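Local coordinates for Glucose/sorbosone dehydrogenases (Escherichia coli K12, PDB 2G8S), which belongs to the glucose/sorbosone dehydrogenase family, folds as a beta-propeller and binds a calcium ion, at residues I226-G230 and K231-W235. Sequence-based numbering, arbitrary orientation.
Sequences IPQKG and KNYGW. With CA (calcium ion), chain C.
Gln228 and Lys231 are the end residues of a type II beta turn, with Lys229 and Gly230 at its corners, in the loop between strands 222-225 and 265-267 of the beta-propeller. Lys231 N closes the turn with a hydrogen bond to Gln228 O at 3.2 Å. Ser193 of strand 191-194 also bonds that carbonyl oxygen. Gly230 takes the positive phi (76°) of the third turn position.

The turn brings the Gln228 and Lys231 side chains alongside each other, pointing the same way. Gln228 runs extended beyond CG, while Lys231 bends at chi2 (-100°) and again at chi4. In the conformers given here, these bends carry Lys231 NZ to Gln228 OE1, at 2.8 Å, in a weak hydrogen bond that is doubtful because both side chains have a second conformer.

The Tyr233 side chain reaches back to the start of the turn. Its hydroxyl OH accepts a bent hydrogen bond from Gln228 N, 2.7 Å long. In the same Gln228 conformer, a water lies between this OH and Gln228 OE1. Pro227 packs lightly here, its CB 4.2 Å from Tyr233 CE2.

The backbone of Tyr233 serves the metal. Asn232 OD1 accepts from Gly234 N at 2.8 Å, forming an Asx turn around this residue. Four waters and Glu223 also bind the calcium ion, and Tyr233 O coordinates it at 2.4 Å.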
loop_
_atom_site.group_PDB
_atom_site.type_symbol
_atom_site.label_atom_id
_atom_site.label_comp_id
_atom_site.label_asym_id
_atom_site.label_seq_id
_atom_site.Cartn_x
_atom_site.Cartn_y
_atom_site.Cartn_z
ATOM N N ILE A 226 7.599 -10.794 4.407
ATOM C CA ILE A 226 6.539 -11.787 4.168
ATOM C C ILE A 226 5.869 -12.052 5.525
ATOM O O ILE A 226 6.276 -12.945 6.275
ATOM C CB ILE A 226 7.064 -13.107 3.538
ATOM C CG1 ILE A 226 7.909 -12.818 2.287
ATOM C CG2 ILE A 226 5.898 -14.055 3.245
ATOM C CD1 ILE A 226 8.594 -14.060 1.717
ATOM N N PRO A 227 4.875 -11.221 5.864
ATOM C CA PRO A 227 4.394 -11.211 7.246
ATOM C C PRO A 227 3.621 -12.465 7.642
ATOM O O PRO A 227 2.798 -12.962 6.871
ATOM C CB PRO A 227 3.533 -9.950 7.326
ATOM C CG PRO A 227 3.235 -9.562 5.930
ATOM C CD PRO A 227 4.211 -10.213 5.015
ATOM N N GLN A 228 3.908 -12.951 8.843
ATOM C CA GLN A 228 3.263 -14.157 9.337
ATOM C C GLN A 228 2.438 -13.882 10.584
ATOM O O GLN A 228 2.659 -12.899 11.289
ATOM C CB GLN A 228 4.304 -15.248 9.586
ATOM C CG GLN A 228 4.898 -15.799 8.291
ATOM C CD GLN A 228 6.061 -16.746 8.513
ATOM O OE1 GLN A 228 6.885 -16.553 9.410
ATOM N NE2 GLN A 228 6.150 -17.771 7.673
ATOM N N LYS A 229 1.464 -14.760 10.818
ATOM C CA LYS A 229 0.545 -14.647 11.936
ATOM C C LYS A 229 1.264 -14.495 13.269
ATOM O O LYS A 229 2.061 -15.362 13.668
ATOM C CB LYS A 229 -0.357 -15.882 11.984
ATOM C CG LYS A 229 -1.405 -15.867 13.085
ATOM C CD LYS A 229 -2.239 -17.146 13.034
ATOM C CE LYS A 229 -3.353 -17.105 14.072
ATOM N NZ LYS A 229 -4.046 -18.418 14.156
ATOM N N GLY A 230 0.967 -13.386 13.949
ATOM C CA GLY A 230 1.427 -13.124 15.306
ATOM C C GLY A 230 2.877 -12.718 15.447
ATOM O O GLY A 230 3.386 -12.609 16.563
ATOM N N LYS A 231 3.556 -12.476 14.328
ATOM C CA LYS A 231 5.006 -12.244 14.369
ATOM C C LYS A 231 5.376 -10.761 14.426
ATOM O O LYS A 231 4.612 -9.895 13.987
ATOM C CB LYS A 231 5.692 -12.930 13.181
ATOM C CG LYS A 231 5.545 -14.461 13.151
ATOM C CD LYS A 231 6.776 -15.163 13.684
ATOM C CE LYS A 231 6.652 -16.679 13.572
ATOM N NZ LYS A 231 6.850 -17.200 12.181
ATOM N N ASN A 232 6.563 -10.502 14.974
ATOM C CA ASN A 232 7.117 -9.180 15.218
ATOM C C ASN A 232 8.201 -8.897 14.180
ATOM O O ASN A 232 9.216 -9.583 14.154
ATOM C CB ASN A 232 7.731 -9.213 16.630
ATOM C CG ASN A 232 8.249 -7.867 17.104
ATOM O OD1 ASN A 232 8.411 -6.926 16.333
ATOM N ND2 ASN A 232 8.524 -7.779 18.408
ATOM N N TYR A 233 7.985 -7.882 13.351
ATOM C CA TYR A 233 8.946 -7.492 12.304
ATOM C C TYR A 233 9.982 -6.471 12.781
ATOM O O TYR A 233 10.791 -5.961 12.008
ATOM C CB TYR A 233 8.206 -7.161 10.967
ATOM C CG TYR A 233 7.671 -8.475 10.498
ATOM C CD1 TYR A 233 8.447 -9.317 9.713
ATOM C CD2 TYR A 233 6.465 -8.973 11.012
ATOM C CE1 TYR A 233 8.013 -10.591 9.388
ATOM C CE2 TYR A 233 6.024 -10.252 10.694
ATOM C CZ TYR A 233 6.803 -11.056 9.888
ATOM O OH TYR A 233 6.380 -12.334 9.602
ATOM N N GLY A 234 9.977 -6.223 14.087
ATOM C CA GLY A 234 11.135 -5.617 14.736
ATOM C C GLY A 234 11.134 -4.133 15.025
ATOM O O GLY A 234 11.770 -3.704 15.979
ATOM N N TRP A 235 10.433 -3.334 14.221
ATOM C CA TRP A 235 10.544 -1.883 14.355
ATOM C C TRP A 235 9.983 -1.414 15.704
ATOM O O TRP A 235 8.881 -1.822 16.071
ATOM C CB TRP A 235 9.826 -1.186 13.202
ATOM C CG TRP A 235 9.843 0.295 13.321
ATOM C CD1 TRP A 235 8.803 1.112 13.705
ATOM C CD2 TRP A 235 10.962 1.158 13.080
ATOM N NE1 TRP A 235 9.207 2.425 13.708
ATOM C CE2 TRP A 235 10.529 2.485 13.332
ATOM C CE3 TRP A 235 12.290 0.938 12.679
ATOM C CZ2 TRP A 235 11.377 3.589 13.186
ATOM C CZ3 TRP A 235 13.137 2.032 12.530
ATOM C CH2 TRP A 235 12.679 3.346 12.789
HETATM CA CA CA C . 11.847 -4.999 10.074
HETATM O O HOH W 1 8.344 -14.031 9.082
HETATM O O HOH W 2 12.331 -3.030 11.286
HETATM O O HOH W 3 9.629 -4.115 9.999
HETATM O O HOH W 4 13.847 -5.752 11.057
HETATM O O HOH W 5 11.560 -7.297 9.217
#